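PDB 3GW2: possible transcriptional regulatory arsR-family protein from Mycobacterium bovis, which probably binds DNA as a dimeric transcriptional regulator and is part of a regulatory network that coordinates tolerance to the antitubercular drug bedaquiline. Local coordinates for residues L22-G25 against R26-Q29; T54-A57 against N58-L62; G83-V86 against A87-F90. All coordinates share one frame; numbering follows the deposited sequence.

Contact 1 (L22-G25 against R26-Q29); sequences LANG and RRLQ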
loop_
_atom_site.group_PDB
_atom_site.type_symbol
_atom_site.label_atom_id
_atom_site.label_comp_id
_atom_site.label_asym_id
_atom_site.label_seq_id
_atom_site.Cartn_x
_atom_site.Cartn_y
_atom_site.Cartn_z
ATOM N N LEU A 22 4.666 0.378 -2.121
ATOM C CA LEU A 22 4.675 -0.797 -1.260
ATOM C C LEU A 22 4.580 -2.092 -2.047
ATOM O O LEU A 22 4.807 -3.167 -1.503
ATOM C CB LEU A 22 3.518 -0.727 -0.243
ATOM C CG LEU A 22 3.598 0.263 0.926
ATOM C CD1 LEU A 22 2.250 0.367 1.689
ATOM C CD2 LEU A 22 4.726 -0.085 1.889
ATOM N N ALA A 23 4.256 -1.985 -3.331
ATOM C CA ALA A 23 3.859 -3.142 -4.138
ATOM C C ALA A 23 5.024 -3.968 -4.687
ATOM O O ALA A 23 4.931 -4.503 -5.779
ATOM C CB ALA A 23 2.941 -2.697 -5.288
ATOM N N ASN A 24 6.109 -4.070 -3.930
ATOM C CA ASN A 24 7.261 -4.853 -4.341
ATOM C C ASN A 24 7.920 -5.421 -3.095
ATOM O O ASN A 24 8.417 -4.670 -2.251
ATOM C CB ASN A 24 8.228 -3.982 -5.156
ATOM C CG ASN A 24 9.426 -4.760 -5.684
ATOM O OD1 ASN A 24 10.267 -5.223 -4.916
ATOM N ND2 ASN A 24 9.512 -4.893 -6.999
ATOM N N GLY A 25 7.916 -6.745 -2.977
ATOM C CA GLY A 25 8.357 -7.408 -1.749
ATOM C C GLY A 25 9.803 -7.156 -1.395
ATOM O O GLY A 25 10.158 -6.962 -0.221
ATOM N N ARG A 26 10.642 -7.145 -2.421
ATOM C CA ARG A 26 12.061 -6.903 -2.252
ATOM C C ARG A 26 12.351 -5.444 -1.925
ATOM O O ARG A 26 13.222 -5.147 -1.116
ATOM C CB ARG A 26 12.826 -7.359 -3.497
ATOM C CG ARG A 26 14.255 -7.698 -3.207
ATOM C CD ARG A 26 15.059 -7.815 -4.470
ATOM N NE ARG A 26 16.470 -7.975 -4.150
ATOM C CZ ARG A 26 17.448 -7.997 -5.046
ATOM N NH1 ARG A 26 17.178 -7.855 -6.339
ATOM N NH2 ARG A 26 18.703 -8.152 -4.642
ATOM N N ARG A 27 11.596 -4.531 -2.525
ATOM C CA ARG A 27 11.662 -3.107 -2.163
ATOM C C ARG A 27 11.336 -2.836 -0.679
ATOM O O ARG A 27 11.876 -1.897 -0.062
ATOM C CB ARG A 27 10.746 -2.318 -3.105
ATOM C CG ARG A 27 10.539 -0.858 -2.774
ATOM C CD ARG A 27 10.233 -0.065 -4.033
ATOM N NE ARG A 27 8.878 -0.269 -4.533
ATOM C CZ ARG A 27 8.566 -0.628 -5.778
ATOM N NH1 ARG A 27 9.507 -0.834 -6.685
ATOM N NH2 ARG A 27 7.293 -0.772 -6.125
ATOM N N LEU A 28 10.475 -3.665 -0.090
ATOM C CA LEU A 28 10.121 -3.534 1.331
ATOM C C LEU A 28 11.287 -3.839 2.300
ATOM O O LEU A 28 11.293 -3.386 3.455
ATOM C CB LEU A 28 8.924 -4.426 1.646
ATOM C CG LEU A 28 7.498 -3.881 1.412
ATOM C CD1 LEU A 28 7.448 -2.796 0.365
ATOM C CD2 LEU A 28 6.584 -5.012 1.041
ATOM N N GLN A 29 12.255 -4.622 1.832
ATOM C CA GLN A 29 13.489 -4.873 2.587
ATOM C C GLN A 29 14.205 -3.570 2.907
ATOM O O GLN A 29 14.713 -3.394 4.008
ATOM C CB GLN A 29 14.423 -5.807 1.816
ATOM C CG GLN A 29 13.835 -7.191 1.598
ATOM C CD GLN A 29 14.751 -8.111 0.821
ATOM O OE1 GLN A 29 14.298 -9.089 0.223
ATOM N NE2 GLN A 29 16.042 -7.816 0.834
HETATM O O HOH W 1 11.011 -9.409 0.456
#

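Contact 2 (T54-A57 against N58-L62); sequences TASA and NLQAL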
loop_
_atom_site.group_PDB
_atom_site.type_symbol
_atom_site.label_atom_id
_atom_site.label_comp_id
_atom_site.label_asym_id
_atom_site.label_seq_id
_atom_site.Cartn_x
_atom_site.Cartn_y
_atom_site.Cartn_z
ATOM N N THR A 54 19.276 -0.847 -9.638
ATOM C CA THR A 54 18.074 -1.424 -8.990
ATOM C C THR A 54 17.753 -0.720 -7.674
ATOM O O THR A 54 16.619 -0.316 -7.441
ATOM C CB THR A 54 18.252 -2.939 -8.757
ATOM O OG1 THR A 54 18.441 -3.590 -10.023
ATOM C CG2 THR A 54 17.035 -3.553 -8.056
ATOM N N ALA A 55 18.753 -0.547 -6.819
ATOM C CA ALA A 55 18.556 0.114 -5.538
ATOM C C ALA A 55 18.018 1.535 -5.736
ATOM O O ALA A 55 17.063 1.945 -5.081
ATOM C CB ALA A 55 19.882 0.155 -4.730
ATOM N N SER A 56 18.641 2.278 -6.638
ATOM C CA SER A 56 18.264 3.660 -6.858
ATOM C C SER A 56 16.858 3.764 -7.457
ATOM O O SER A 56 16.081 4.634 -7.053
ATOM C CB SER A 56 19.323 4.368 -7.723
ATOM O OG SER A 56 18.888 5.673 -8.071
ATOM N N ALA A 57 16.524 2.868 -8.393
ATOM C CA ALA A 57 15.154 2.743 -8.908
ATOM C C ALA A 57 14.133 2.452 -7.794
ATOM O O ALA A 57 13.086 3.088 -7.740
ATOM C CB ALA A 57 15.064 1.671 -10.029
ATOM N N ASN A 58 14.435 1.498 -6.921
ATOM C CA ASN A 58 13.530 1.160 -5.833
ATOM C C ASN A 58 13.410 2.306 -4.816
ATOM O O ASN A 58 12.329 2.546 -4.284
ATOM C CB ASN A 58 13.980 -0.112 -5.113
ATOM C CG ASN A 58 13.533 -1.374 -5.816
ATOM O OD1 ASN A 58 12.407 -1.466 -6.292
ATOM N ND2 ASN A 58 14.414 -2.365 -5.868
ATOM N N LEU A 59 14.524 2.993 -4.541
ATOM C CA LEU A 59 14.495 4.165 -3.653
ATOM C C LEU A 59 13.646 5.319 -4.217
ATOM O O LEU A 59 12.885 5.952 -3.487
ATOM C CB LEU A 59 15.918 4.614 -3.300
ATOM C CG LEU A 59 16.622 3.655 -2.331
ATOM C CD1 LEU A 59 18.138 3.815 -2.383
ATOM C CD2 LEU A 59 16.092 3.841 -0.892
ATOM N N GLN A 60 13.774 5.575 -5.518
ATOM C CA GLN A 60 12.882 6.497 -6.228
ATOM C C GLN A 60 11.412 6.101 -6.107
ATOM O O GLN A 60 10.552 6.964 -5.887
ATOM C CB GLN A 60 13.253 6.582 -7.706
ATOM C CG GLN A 60 14.011 7.831 -8.083
ATOM C CD GLN A 60 15.343 7.976 -7.378
ATOM O OE1 GLN A 60 15.476 8.776 -6.444
ATOM N NE2 GLN A 60 16.344 7.215 -7.823
ATOM N N ALA A 61 11.128 4.807 -6.246
ATOM C CA ALA A 61 9.768 4.305 -6.099
ATOM C C ALA A 61 9.230 4.579 -4.700
ATOM O O ALA A 61 8.094 5.026 -4.549
ATOM C CB ALA A 61 9.689 2.821 -6.436
ATOM N N LEU A 62 10.049 4.326 -3.680
ATOM C CA LEU A 62 9.687 4.658 -2.293
ATOM C C LEU A 62 9.458 6.152 -2.083
ATOM O O LEU A 62 8.501 6.555 -1.409
ATOM C CB LEU A 62 10.722 4.114 -1.306
ATOM C CG LEU A 62 10.780 2.582 -1.231
ATOM C CD1 LEU A 62 11.989 2.157 -0.410
ATOM C CD2 LEU A 62 9.481 2.014 -0.648
#

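Contact 3 (G83-V86 against A87-F90); sequences GEDV and ARLF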
loop_
_atom_site.group_PDB
_atom_site.type_symbol
_atom_site.label_atom_id
_atom_site.label_comp_id
_atom_site.label_asym_id
_atom_site.label_seq_id
_atom_site.Cartn_x
_atom_site.Cartn_y
_atom_site.Cartn_z
ATOM N N GLY A 83 8.764 9.731 8.000
ATOM C CA GLY A 83 8.356 10.162 9.350
ATOM C C GLY A 83 7.807 9.033 10.197
ATOM O O GLY A 83 7.802 7.874 9.769
ATOM N N GLU A 84 7.337 9.371 11.399
ATOM C CA GLU A 84 6.683 8.401 12.276
ATOM C C GLU A 84 5.446 7.751 11.628
ATOM O O GLU A 84 5.261 6.529 11.724
ATOM C CB GLU A 84 6.275 9.060 13.607
ATOM C CG GLU A 84 5.365 8.175 14.485
ATOM C CD GLU A 84 6.192 7.310 15.503
ATOM O OE1 GLU A 84 7.219 6.679 15.115
ATOM O OE2 GLU A 84 5.801 7.266 16.705
ATOM N N ASP A 85 4.603 8.568 10.988
ATOM C CA ASP A 85 3.390 8.067 10.333
ATOM C C ASP A 85 3.744 6.955 9.332
ATOM O O ASP A 85 3.030 5.954 9.225
ATOM C CB ASP A 85 2.597 9.210 9.669
ATOM C CG ASP A 85 1.940 10.164 10.699
ATOM O OD1 ASP A 85 1.954 9.876 11.919
ATOM O OD2 ASP A 85 1.391 11.219 10.290
ATOM N N VAL A 86 4.862 7.122 8.627
ATOM C CA VAL A 86 5.367 6.081 7.721
ATOM C C VAL A 86 5.852 4.829 8.481
ATOM O O VAL A 86 5.602 3.706 8.040
ATOM C CB VAL A 86 6.453 6.627 6.751
ATOM C CG1 VAL A 86 7.027 5.508 5.886
ATOM C CG2 VAL A 86 5.864 7.723 5.864
ATOM N N ALA A 87 6.522 5.030 9.618
ATOM C CA ALA A 87 6.948 3.920 10.489
ATOM C C ALA A 87 5.742 3.182 11.103
ATOM O O ALA A 87 5.710 1.949 11.144
ATOM C CB ALA A 87 7.893 4.419 11.600
ATOM N N ARG A 88 4.758 3.930 11.587
ATOM C CA ARG A 88 3.494 3.315 11.989
ATOM C C ARG A 88 2.815 2.595 10.810
ATOM O O ARG A 88 2.314 1.481 10.969
ATOM C CB ARG A 88 2.558 4.340 12.646
ATOM C CG ARG A 88 3.122 4.890 13.977
ATOM C CD ARG A 88 2.111 5.741 14.730
ATOM N NE ARG A 88 1.701 6.933 13.987
ATOM C CZ ARG A 88 0.452 7.210 13.611
ATOM N NH1 ARG A 88 -0.554 6.385 13.904
ATOM N NH2 ARG A 88 0.201 8.329 12.943
ATOM N N LEU A 89 2.838 3.213 9.629
ATOM C CA LEU A 89 2.179 2.624 8.449
ATOM C C LEU A 89 2.770 1.270 8.056
ATOM O O LEU A 89 2.043 0.309 7.792
ATOM C CB LEU A 89 2.199 3.585 7.255
ATOM C CG LEU A 89 1.753 3.003 5.914
ATOM C CD1 LEU A 89 0.248 2.745 5.924
ATOM C CD2 LEU A 89 2.138 3.928 4.775
ATOM N N PHE A 90 4.091 1.209 8.022
ATOM C CA PHE A 90 4.803 0.001 7.650
ATOM C C PHE A 90 4.649 -1.090 8.710
ATOM O O PHE A 90 4.562 -2.268 8.376
ATOM C CB PHE A 90 6.272 0.345 7.396
ATOM C CG PHE A 90 7.121 -0.821 6.947
ATOM C CD1 PHE A 90 6.721 -1.635 5.884
ATOM C CD2 PHE A 90 8.342 -1.083 7.575
ATOM C CE1 PHE A 90 7.520 -2.698 5.465
ATOM C CE2 PHE A 90 9.146 -2.151 7.156
ATOM C CZ PHE A 90 8.730 -2.955 6.093
#

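Contact 1 (L22-G25 against R26-Q29)
N24 and L28 are joined through the backbone: L28 N donates to N24 O over 3.1 Å as the chain turns out of 22-25 into helix 27-34. A second bond comes from the side chain of N24, whose OD1 accepts from R27 N at 2.8 Å with a nearly straight N-H...O angle of 161°; this is a capping bond that satisfies a first-turn N-H. The torsion behind it sets CG of N24 anti to its own N (chi1 -177°), which brings OD1 to the N-H of R27. CB of the same asparagine rests on one face of the R27 guanidinium, over its centre, 3.4 Å from CZ. That flat group is held in place by carbonyls of the preceding helix, NE bonding to A21 O and NH2 to K20 O. On the apolar side, L22 CD2 meets L28 CD1 at 4.1 Å, the two side chains crossing at about a right angle, while L28 CD1 also lies 3.3 Å from L22 O. The turn thus links helix 11-22 to helix 27-34, with R27 packed on A61 and L62 of helix 52-64 and L28 packed on V15 of the second subunit.

Contact 2 (T54-A57 against N58-L62)
T54 and N58 meet one turn apart within helix 52-64, in the second half of the helix-turn-helix DNA-binding motif, the position of the recognition helix in this family. N58 opens the second segment with a backbone bond, its N donating to T54 O at 2.9 Å. Its side chain lies beside that of T54 and points the same way, ND2 standing 3.6 Å from T54 CG2. CG of N58 is anti to its carbonyl carbon (chi1 -83°), which folds the amide back along the preceding turn; OD1 accepts from R27 NH1 of helix 27-34, so a buried polar group has a partner outside this helix. T54 turns its hydroxyl to another neighbour, N51.

L59 follows, its N bonded to A55 O at 2.8 Å, and CG of the leucine sits 3.3 Å from that same carbonyl oxygen. Both A55 and L59 pack against helix 41-48, A55 on A45 and L59 on V41 and I44, which joins the two helices of the motif. Q60 N then donates to S56 O with an N-H...O angle of 167°. The Q60 side chain, bent at chi2 (62°), doubles back toward the preceding turn on the exposed side of the helix, bringing its amide NE2 to 3.0 Å from S56 OG. A61 N donates to A57 O at 3.0 Å. L62 closes the segment, its side chain packing on I30 and L67 and its N bonding to N58 O at 3.0 Å.

Contact 3 (G83-V86 against A87-F90)
D85 and R88 form the salt bridge of this first turn, R88 NH2 donating to D85 OD1 at 2.6 Å with an N-H...O angle of 162°. The two side chains run alongside each other in the same direction, yet their flat groups are turned 79° apart. OD1 lies at the edge of the guanidinium, close to its plane, and NH2 approaches from well above the carboxylate plane. A bend at chi3 of R88 (-62°) swings the guanidinium into this position.

Van der Waals packing comes from E84, whose CG sits at the same guanidinium's edge, 3.9 Å from R88 NE, its side chain crossing that of the arginine at about a right angle. E84 OE2 is 4.9 Å from R88 NE, so any attraction between these charges is probably only long-range.

These residues begin helix 84-98, the C-terminal helix of the winged helix-turn-helix domain, with G83 at the N-cap. Here the helix takes part in the dimer interface: V86 packs on V96, R88 on L92 and L89 on L89 of the second subunit.

Backbone bonds set the helical repeat. A87 N reaches G83 O at 3.1 Å, and R88 N donates to E84 O at 2.7 Å. L89 N bonds to D85 O, and F90 N to V86 O at 2.9 Å. The F90 ring packs on L31 and D32 of helix 27-34.

In the fold
Contact 1 touches both of the others. Its centre lies about 10 Å from that of contact 2, and the hydrogen bond between R27 and N58 ties the two together, with R27 NH1 also packing 3.7 Å from A61 CB. The capped turn therefore meets the helix of the DNA-binding motif. Toward contact 3, about 15 Å away between centres, L28 O lies 3.7 Å from F90 CZ. Contacts 2 and 3 lie on opposite sides of the chain's centre, about 19 Å apart between centres and about 8 Å between nearest atoms. Contacts 1 and 3 both reach the second subunit, whereas no other chain of the assembly touches contact 2.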